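Local coordinates for phosphate-specific transport system accessory protein PhoU homolog (Pseudomonas aeruginosa, PDB 4Q25) that probably takes part in regulating phosphate uptake, as a homodimeric, all-helical negative regulator of the Pho regulon, at residues V97-R102 with G205-N210; G134-K139 with D167-T172. All blocks are in the same frame, centred on the assembly; numbering follows the deposited sequence.

From the N terminus, the chain runs through helices 15-45, 49-56 and 59-78 into helix 84-120, which supplies segment 97-102. The next two helices, 127-149 and 153-183, are joined by contact 2 between 134-139 and 167-172, which closes a short loop of 27 residues. Only helix 188-220 then brings in 205-210 to meet 97-102, so contact 1 closes the larger loop and contact 2 lies wholly within it. Contact 1 ties one PhoU family region to the other, whereas contact 2 is internal to the second. Their centres are 15 Å apart; they meet where Val137 packs on Gly205 and the carboxylates of Asp167 and Asp206 come close.

Contact 1. Residues V97-R102 with G205-N210; sequences VIDLER and GDHARN
Helices 97-102 and 205-210 run nearly antiparallel, their axes 9.2 Å apart at an angle of 166°, and come closest in backbone at Asp99 and His207, whose CA atoms are 5.4 Å apart. The central link is a His-carboxylate hydrogen bond, ND1 of His207 donating to OD1 of Asp99 over 2.8 Å in an almost straight line. The oxygen lies in the imidazole plane and receives the N-H on its anti lone pair, turned away from OD2, while the carboxylate is twisted well out of the ring plane. ND2 of Asn210 adds a weak bond to the same OD1 of Asp99 at 3.4 Å. One strong donor and one weak one thus converge on a buried carboxylate, which would be expected to favour its negative charge. CB of Arg102 lies over one face of the His207 ring in a CH-pi contact, 3.7 Å from its centroid and shifted toward the CE1-NE2 side. Bends at chi2 (-67°) and chi3 then carry the guanidinium away to a salt bridge, where NE of Arg102 meets OE1 of Glu101 at 2.8 Å. The contact is a polar link across the join of the two PhoU family regions. Around it, Asp99 packs on Ile211 and Leu214 of helix 188-220, Val97 and Leu100 rest on helix 15-45, Ala208 packs on helix 127-149, and Arg102 packs on Asn210 of the second subunit.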
loop_
_atom_site.group_PDB
_atom_site.type_symbol
_atom_site.label_atom_id
_atom_site.label_comp_id
_atom_site.label_asym_id
_atom_site.label_seq_id
_atom_site.Cartn_x
_atom_site.Cartn_y
_atom_site.Cartn_z
ATOM N N VAL A 97 1.623 8.921 -8.974
ATOM C CA VAL A 97 2.764 8.026 -9.206
ATOM C C VAL A 97 2.972 7.024 -8.048
ATOM O O VAL A 97 3.514 5.951 -8.252
ATOM C CB VAL A 97 4.096 8.756 -9.493
ATOM C CG1 VAL A 97 3.984 9.554 -10.760
ATOM C CG2 VAL A 97 4.514 9.653 -8.342
ATOM N N ILE A 98 2.542 7.388 -6.850
ATOM C CA ILE A 98 2.549 6.487 -5.721
ATOM C C ILE A 98 1.564 5.349 -5.986
ATOM O O ILE A 98 1.919 4.177 -5.824
ATOM C CB ILE A 98 2.170 7.177 -4.397
ATOM C CG1 ILE A 98 3.092 8.381 -4.097
ATOM C CG2 ILE A 98 2.310 6.205 -3.249
ATOM C CD1 ILE A 98 2.564 9.266 -2.970
ATOM N N ASP A 99 0.355 5.698 -6.420
ATOM C CA ASP A 99 -0.640 4.693 -6.811
ATOM C C ASP A 99 -0.159 3.775 -7.934
ATOM O O ASP A 99 -0.329 2.567 -7.851
ATOM C CB ASP A 99 -1.981 5.337 -7.149
ATOM C CG ASP A 99 -2.666 5.949 -5.916
ATOM O OD1 ASP A 99 -2.853 5.274 -4.895
ATOM O OD2 ASP A 99 -3.052 7.125 -5.975
ATOM N N LEU A 100 0.500 4.338 -8.943
ATOM C CA LEU A 100 1.039 3.535 -10.028
ATOM C C LEU A 100 2.141 2.639 -9.553
ATOM O O LEU A 100 2.254 1.516 -10.009
ATOM C CB LEU A 100 1.535 4.401 -11.190
ATOM C CG LEU A 100 0.397 5.140 -11.890
ATOM C CD1 LEU A 100 0.958 6.021 -12.993
ATOM C CD2 LEU A 100 -0.638 4.158 -12.428
ATOM N N GLU A 101 2.975 3.138 -8.649
ATOM C CA GLU A 101 4.017 2.328 -8.102
ATOM C C GLU A 101 3.426 1.152 -7.305
ATOM O O GLU A 101 3.854 0.023 -7.438
ATOM C CB GLU A 101 4.937 3.169 -7.231
ATOM C CG GLU A 101 6.293 2.523 -6.985
ATOM C CD GLU A 101 6.287 1.576 -5.795
ATOM O OE1 GLU A 101 5.371 1.669 -4.933
ATOM O OE2 GLU A 101 7.215 0.729 -5.720
ATOM N N ARG A 102 2.440 1.427 -6.466
ATOM C CA ARG A 102 1.817 0.372 -5.675
ATOM C C ARG A 102 1.078 -0.636 -6.560
ATOM O O ARG A 102 1.041 -1.801 -6.242
ATOM C CB ARG A 102 0.863 0.940 -4.640
ATOM C CG ARG A 102 1.505 1.789 -3.565
ATOM C CD ARG A 102 2.409 0.999 -2.650
ATOM N NE ARG A 102 3.774 1.561 -2.677
ATOM C CZ ARG A 102 4.220 2.528 -1.873
ATOM N NH1 ARG A 102 3.435 3.049 -0.961
ATOM N NH2 ARG A 102 5.457 2.984 -1.994
ATOM N N GLY A 205 -7.259 -2.397 -7.912
ATOM C CA GLY A 205 -8.496 -1.681 -8.133
ATOM C C GLY A 205 -8.709 -0.556 -7.146
ATOM O O GLY A 205 -9.215 0.486 -7.524
ATOM N N ASP A 206 -8.354 -0.769 -5.877
ATOM C CA ASP A 206 -8.376 0.325 -4.898
ATOM C C ASP A 206 -7.499 1.489 -5.361
ATOM O O ASP A 206 -7.926 2.622 -5.272
ATOM C CB ASP A 206 -7.934 -0.143 -3.521
ATOM C CG ASP A 206 -8.882 -1.122 -2.905
ATOM O OD1 ASP A 206 -9.972 -1.391 -3.479
ATOM O OD2 ASP A 206 -8.496 -1.662 -1.852
ATOM N N HIS A 207 -6.303 1.216 -5.897
ATOM C CA HIS A 207 -5.426 2.294 -6.370
ATOM C C HIS A 207 -5.898 2.987 -7.673
ATOM O O HIS A 207 -5.665 4.175 -7.885
ATOM C CB HIS A 207 -3.992 1.798 -6.534
ATOM C CG HIS A 207 -3.311 1.496 -5.239
ATOM N ND1 HIS A 207 -2.823 2.480 -4.414
ATOM C CD2 HIS A 207 -3.001 0.316 -4.648
ATOM C CE1 HIS A 207 -2.267 1.917 -3.358
ATOM N NE2 HIS A 207 -2.386 0.606 -3.469
ATOM N N ALA A 208 -6.521 2.243 -8.560
ATOM C CA ALA A 208 -7.143 2.848 -9.724
ATOM C C ALA A 208 -8.219 3.831 -9.284
ATOM O O ALA A 208 -8.335 4.905 -9.838
ATOM C CB ALA A 208 -7.764 1.784 -10.610
ATOM N N ARG A 209 -8.995 3.436 -8.289
ATOM C CA ARG A 209 -10.025 4.261 -7.689
ATOM C C ARG A 209 -9.438 5.514 -7.099
ATOM O O ARG A 209 -9.968 6.586 -7.332
ATOM C CB ARG A 209 -10.783 3.480 -6.618
ATOM C CG ARG A 209 -11.870 4.241 -5.893
ATOM C CD ARG A 209 -11.481 4.555 -4.460
ATOM N NE ARG A 209 -11.777 3.446 -3.561
ATOM C CZ ARG A 209 -10.914 2.902 -2.698
ATOM N NH1 ARG A 209 -9.665 3.359 -2.588
ATOM N NH2 ARG A 209 -11.310 1.883 -1.932
ATOM N N ASN A 210 -8.344 5.387 -6.346
ATOM C CA ASN A 210 -7.658 6.579 -5.807
ATOM C C ASN A 210 -7.222 7.545 -6.907
ATOM O O ASN A 210 -7.400 8.752 -6.764
ATOM C CB ASN A 210 -6.438 6.231 -4.969
ATOM C CG ASN A 210 -6.772 5.384 -3.759
ATOM O OD1 ASN A 210 -7.897 5.375 -3.276
ATOM N ND2 ASN A 210 -5.782 4.677 -3.254
#

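Contact 2. Residues G134-K139 with D167-T172; sequences GSQVQK and DREYKT
Consecutive helices 127-149 and 153-183, which run in broadly opposite directions as a helical hairpin within the second PhoU family region, are bridged near the surface by the side chains of Gln136 and Glu169. The backbones stand well apart here, with the CA atoms of Gln136 and Glu169 10.6 Å from each other, and long side chains span the gap. Each places CG beside its backbone N and continues extended (chi2 171° in Gln136, 178° in Glu169), so the amide and the carboxylate reach across from opposite directions. Their planes are nearly coplanar, 28° apart. NE2 of Gln136 donates to OE1 of Glu169; the modelled separation of 2.4 Å is too short for an ordinary N-H...O bond, so its exact length is doubtful. Alongside this pair, OE1 of Gln136 and OE2 of Glu169 face each other at 3.1 Å, two acceptors with no bond between them. Each has another partner: Tyr162 hydrogen-bonds to the amide oxygen through its hydroxyl, and His132 to the carboxylate through NE2. The side chain of Gln136 also packs on Val166. The chemistry is that of a small polar network in which outside partners may help to offset the closeness of the two oxygens; although the bond length is uncertain, a polar link between the two helices is clear.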
loop_
_atom_site.group_PDB
_atom_site.type_symbol
_atom_site.label_atom_id
_atom_site.label_comp_id
_atom_site.label_asym_id
_atom_site.label_seq_id
_atom_site.Cartn_x
_atom_site.Cartn_y
_atom_site.Cartn_z
ATOM N N GLY A 134 -9.128 -9.696 -12.349
ATOM C CA GLY A 134 -7.946 -9.112 -12.964
ATOM C C GLY A 134 -8.241 -8.275 -14.196
ATOM O O GLY A 134 -7.592 -7.241 -14.449
ATOM N N SER A 135 -9.191 -8.728 -15.004
ATOM C CA SER A 135 -9.470 -8.025 -16.251
ATOM C C SER A 135 -10.250 -6.755 -15.950
ATOM O O SER A 135 -10.080 -5.743 -16.608
ATOM C CB SER A 135 -10.224 -8.905 -17.245
ATOM O OG SER A 135 -11.425 -9.327 -16.667
ATOM N N GLN A 136 -11.084 -6.818 -14.931
ATOM C CA GLN A 136 -11.834 -5.659 -14.497
ATOM C C GLN A 136 -10.931 -4.572 -13.934
ATOM O O GLN A 136 -11.003 -3.412 -14.312
ATOM C CB GLN A 136 -12.817 -6.074 -13.441
ATOM C CG GLN A 136 -14.045 -6.784 -14.001
ATOM C CD GLN A 136 -14.905 -7.365 -12.904
ATOM O OE1 GLN A 136 -16.116 -7.274 -12.956
ATOM N NE2 GLN A 136 -14.284 -7.941 -11.896
ATOM N N VAL A 137 -10.057 -4.983 -13.039
ATOM C CA VAL A 137 -9.169 -4.075 -12.333
ATOM C C VAL A 137 -8.123 -3.473 -13.294
ATOM O O VAL A 137 -7.708 -2.337 -13.147
ATOM C CB VAL A 137 -8.566 -4.884 -11.179
ATOM C CG1 VAL A 137 -7.519 -4.113 -10.408
ATOM C CG2 VAL A 137 -9.640 -5.610 -10.367
ATOM N N GLN A 138 -7.724 -4.232 -14.298
ATOM C CA GLN A 138 -6.885 -3.707 -15.352
ATOM C C GLN A 138 -7.659 -2.646 -16.128
ATOM O O GLN A 138 -7.074 -1.631 -16.509
ATOM C CB GLN A 138 -6.439 -4.812 -16.292
ATOM C CG GLN A 138 -5.496 -4.368 -17.430
ATOM C CD GLN A 138 -5.064 -5.550 -18.286
ATOM O OE1 GLN A 138 -4.799 -6.629 -17.767
ATOM N NE2 GLN A 138 -5.023 -5.370 -19.608
ATOM N N LYS A 139 -8.957 -2.883 -16.361
ATOM C CA LYS A 139 -9.807 -1.902 -17.032
ATOM C C LYS A 139 -9.915 -0.623 -16.215
ATOM O O LYS A 139 -9.696 0.447 -16.721
ATOM C CB LYS A 139 -11.213 -2.426 -17.368
ATOM C CG LYS A 139 -11.860 -1.595 -18.493
ATOM C CD LYS A 139 -13.288 -2.006 -18.842
ATOM C CE LYS A 139 -13.769 -1.360 -20.159
ATOM N NZ LYS A 139 -14.778 -2.183 -20.914
ATOM N N ASP A 167 -14.562 -5.061 -4.933
ATOM C CA ASP A 167 -14.362 -5.516 -3.549
ATOM C C ASP A 167 -15.427 -6.551 -3.167
ATOM O O ASP A 167 -15.163 -7.476 -2.400
ATOM C CB ASP A 167 -14.357 -4.344 -2.556
ATOM C CG ASP A 167 -13.256 -3.299 -2.855
ATOM O OD1 ASP A 167 -12.251 -3.617 -3.533
ATOM O OD2 ASP A 167 -13.386 -2.128 -2.420
ATOM N N ARG A 168 -16.621 -6.392 -3.725
ATOM C CA ARG A 168 -17.719 -7.315 -3.487
ATOM C C ARG A 168 -17.417 -8.692 -4.083
ATOM O O ARG A 168 -17.585 -9.721 -3.422
ATOM C CB ARG A 168 -19.020 -6.771 -4.095
ATOM C CG ARG A 168 -20.257 -7.386 -3.490
ATOM C CD ARG A 168 -21.499 -7.218 -4.365
ATOM N NE ARG A 168 -22.545 -8.161 -3.952
ATOM C CZ ARG A 168 -23.779 -8.198 -4.452
ATOM N NH1 ARG A 168 -24.153 -7.348 -5.397
ATOM N NH2 ARG A 168 -24.643 -9.101 -4.002
ATOM N N GLU A 169 -16.989 -8.710 -5.336
ATOM C CA GLU A 169 -16.529 -9.936 -5.981
ATOM C C GLU A 169 -15.378 -10.634 -5.224
ATOM O O GLU A 169 -15.323 -11.863 -5.135
ATOM C CB GLU A 169 -16.042 -9.608 -7.382
ATOM C CG GLU A 169 -17.138 -9.225 -8.350
ATOM C CD GLU A 169 -16.591 -8.868 -9.686
ATOM O OE1 GLU A 169 -15.388 -8.498 -9.793
ATOM O OE2 GLU A 169 -17.360 -8.970 -10.649
ATOM N N TYR A 170 -14.459 -9.845 -4.688
ATOM C CA TYR A 170 -13.368 -10.384 -3.922
ATOM C C TYR A 170 -13.896 -11.136 -2.683
ATOM O O TYR A 170 -13.474 -12.261 -2.413
ATOM C CB TYR A 170 -12.363 -9.295 -3.518
ATOM C CG TYR A 170 -11.388 -9.783 -2.468
ATOM C CD1 TYR A 170 -10.313 -10.583 -2.818
ATOM C CD2 TYR A 170 -11.585 -9.501 -1.114
ATOM C CE1 TYR A 170 -9.445 -11.085 -1.858
ATOM C CE2 TYR A 170 -10.721 -9.975 -0.144
ATOM C CZ TYR A 170 -9.647 -10.770 -0.521
ATOM O OH TYR A 170 -8.781 -11.255 0.422
ATOM N N LYS A 171 -14.818 -10.535 -1.940
ATOM C CA LYS A 171 -15.316 -11.161 -0.709
ATOM C C LYS A 171 -16.083 -12.453 -0.992
ATOM O O LYS A 171 -15.999 -13.383 -0.197
ATOM C CB LYS A 171 -16.161 -10.187 0.115
ATOM C CG LYS A 171 -15.352 -9.035 0.694
ATOM C CD LYS A 171 -16.192 -8.097 1.558
ATOM C CE LYS A 171 -15.291 -7.204 2.398
ATOM N NZ LYS A 171 -16.051 -6.316 3.331
ATOM N N THR A 172 -16.778 -12.540 -2.126
ATOM C CA THR A 172 -17.524 -13.762 -2.463
ATOM C C THR A 172 -16.556 -14.840 -2.958
ATOM O O THR A 172 -16.768 -16.036 -2.717
ATOM C CB THR A 172 -18.729 -13.577 -3.467
ATOM O OG1 THR A 172 -18.300 -13.030 -4.719
ATOM C CG2 THR A 172 -19.836 -12.683 -2.908
#